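Local coordinates for protein probable oxidoreductase (Pseudomonas aeruginosa, PDB 4B7C) that is probably an NADP-dependent oxidoreductase of the medium-chain dehydrogenase/reductase superfamily, with a Rossmann-fold cofactor domain, at residues E151-S156 and K173-V178. Numbering follows the deposited sequence.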
loop_
_atom_site.group_PDB
_atom_site.type_symbol
_atom_site.label_atom_id
_atom_site.label_comp_id
_atom_site.label_asym_id
_atom_site.label_seq_id
_atom_site.Cartn_x
_atom_site.Cartn_y
_atom_site.Cartn_z
ATOM N N GLU B 151 -10.322 -18.018 -3.329
ATOM C CA GLU B 151 -10.245 -16.553 -3.332
ATOM C C GLU B 151 -10.505 -16.002 -4.720
ATOM O O GLU B 151 -10.317 -16.688 -5.724
ATOM C CB GLU B 151 -8.885 -16.054 -2.825
ATOM C CG GLU B 151 -8.693 -16.205 -1.321
ATOM C CD GLU B 151 -7.427 -15.526 -0.803
ATOM O OE1 GLU B 151 -6.410 -15.478 -1.525
ATOM O OE2 GLU B 151 -7.449 -15.043 0.342
ATOM N N THR B 152 -10.942 -14.753 -4.764
ATOM C CA THR B 152 -11.177 -14.057 -6.022
ATOM C C THR B 152 -9.973 -13.192 -6.374
ATOM O O THR B 152 -9.579 -12.293 -5.619
ATOM C CB THR B 152 -12.466 -13.207 -5.975
ATOM O OG1 THR B 152 -13.591 -14.083 -5.811
ATOM C CG2 THR B 152 -12.654 -12.423 -7.248
ATOM N N VAL B 153 -9.389 -13.497 -7.527
ATOM C CA VAL B 153 -8.231 -12.799 -8.043
ATOM C C VAL B 153 -8.619 -12.001 -9.264
ATOM O O VAL B 153 -9.146 -12.543 -10.241
ATOM C CB VAL B 153 -7.106 -13.782 -8.419
ATOM C CG1 VAL B 153 -5.911 -13.028 -8.982
ATOM C CG2 VAL B 153 -6.705 -14.586 -7.200
ATOM N N VAL B 154 -8.359 -10.702 -9.213
ATOM C CA VAL B 154 -8.570 -9.825 -10.352
ATOM C C VAL B 154 -7.236 -9.382 -10.951
ATOM O O VAL B 154 -6.276 -9.047 -10.236
ATOM C CB VAL B 154 -9.404 -8.595 -9.965
ATOM C CG1 VAL B 154 -9.475 -7.610 -11.121
ATOM C CG2 VAL B 154 -10.790 -9.022 -9.503
ATOM N N ILE B 155 -7.165 -9.424 -12.276
ATOM C CA ILE B 155 -5.945 -9.132 -12.991
ATOM C C ILE B 155 -6.166 -8.012 -13.999
ATOM O O ILE B 155 -6.998 -8.129 -14.904
ATOM C CB ILE B 155 -5.434 -10.408 -13.719
ATOM C CG1 ILE B 155 -5.611 -11.697 -12.864
ATOM C CG2 ILE B 155 -4.022 -10.173 -14.247
ATOM C CD1 ILE B 155 -4.381 -12.567 -12.839
ATOM N N SER B 156 -5.419 -6.918 -13.856
ATOM C CA SER B 156 -5.422 -5.849 -14.863
ATOM C C SER B 156 -4.358 -6.121 -15.930
ATOM O O SER B 156 -3.417 -6.884 -15.704
ATOM C CB SER B 156 -5.217 -4.473 -14.233
ATOM O OG SER B 156 -3.908 -4.322 -13.722
ATOM N N LYS B 173 -4.286 -22.492 -8.849
ATOM C CA LYS B 173 -4.295 -22.476 -7.384
ATOM C C LYS B 173 -5.706 -22.561 -6.798
ATOM O O LYS B 173 -5.893 -22.518 -5.576
ATOM C CB LYS B 173 -3.582 -21.229 -6.854
ATOM C CG LYS B 173 -2.105 -21.152 -7.221
ATOM C CD LYS B 173 -1.305 -22.313 -6.654
ATOM C CE LYS B 173 0.132 -22.274 -7.136
ATOM N NZ LYS B 173 0.881 -23.457 -6.639
ATOM N N GLY B 174 -6.694 -22.684 -7.673
ATOM C CA GLY B 174 -8.078 -22.903 -7.255
ATOM C C GLY B 174 -8.848 -21.617 -7.037
ATOM O O GLY B 174 -9.897 -21.607 -6.388
ATOM N N CYS B 175 -8.348 -20.532 -7.615
ATOM C CA CYS B 175 -8.971 -19.230 -7.453
ATOM C C CYS B 175 -10.031 -18.975 -8.497
ATOM O O CYS B 175 -10.006 -19.534 -9.588
ATOM C CB CYS B 175 -7.932 -18.108 -7.547
ATOM S SG CYS B 175 -6.568 -18.308 -6.383
ATOM N N ARG B 176 -10.963 -18.101 -8.146
ATOM C CA ARG B 176 -11.825 -17.479 -9.129
ATOM C C ARG B 176 -11.027 -16.356 -9.770
ATOM O O ARG B 176 -10.539 -15.458 -9.085
ATOM C CB ARG B 176 -13.109 -16.944 -8.493
ATOM C CG ARG B 176 -13.986 -16.198 -9.478
ATOM C CD ARG B 176 -15.327 -15.750 -8.915
ATOM N NE ARG B 176 -16.006 -14.982 -9.958
ATOM C CZ ARG B 176 -16.669 -15.507 -10.990
ATOM N NH1 ARG B 176 -16.809 -16.825 -11.124
ATOM N NH2 ARG B 176 -17.211 -14.700 -11.895
ATOM N N VAL B 177 -10.921 -16.391 -11.095
ATOM C CA VAL B 177 -10.049 -15.483 -11.824
ATOM C C VAL B 177 -10.811 -14.579 -12.788
ATOM O O VAL B 177 -11.441 -15.044 -13.745
ATOM C CB VAL B 177 -8.977 -16.253 -12.614
ATOM C CG1 VAL B 177 -7.972 -15.289 -13.216
ATOM C CG2 VAL B 177 -8.293 -17.272 -11.723
ATOM N N VAL B 178 -10.704 -13.276 -12.548
ATOM C CA VAL B 178 -11.369 -12.270 -13.360
ATOM C C VAL B 178 -10.351 -11.331 -13.979
ATOM O O VAL B 178 -9.555 -10.680 -13.286
ATOM C CB VAL B 178 -12.408 -11.468 -12.543
ATOM C CG1 VAL B 178 -13.035 -10.370 -13.389
ATOM C CG2 VAL B 178 -13.490 -12.397 -12.020
#
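C175 meets V153 and the carbonyl of E151 as its chain enters the sheet from the Schellman motif at G174 that ends helix 161-172. Its CB lies 3.3 Å from E151 O and 3.7 Å from V153 CG2. SG is turned anti to the carbonyl carbon (chi1 -55°) and touches the same methyl. At R176 the parallel pairing begins. R176 N binds E151 O at 2.9 Å in a bent bond, with the donor tilted from the carbonyl plane. R176 O then takes V153 N at 2.8 Å, almost straight at 175°. The extended R176 side chain runs beside T152, and its CD passes 3.9 Å from T152 OG1. Its guanidinium goes on to a salt bridge with E214. V177 lies on the other face, with V153. Its CG1 makes a loose apolar contact with I155 CG1. V178 carries the pairing on with two backbone bonds: its N binds V153 O, and its O takes I155 N, both at 2.9 Å. V178 O also receives a CA-H...O contact from V154, whose CG2 lies near V178 CB. I155 goes on to pair with I180. The two strands are joined by helix 161-172 in a beta-alpha-beta crossover of the Rossmann fold. That helix covers the face of V153 and V177: I155 rests on A166 and V177 on A170. In the parallel sheet, strand 152-155 is flanked by strands 176-181 and 219-224.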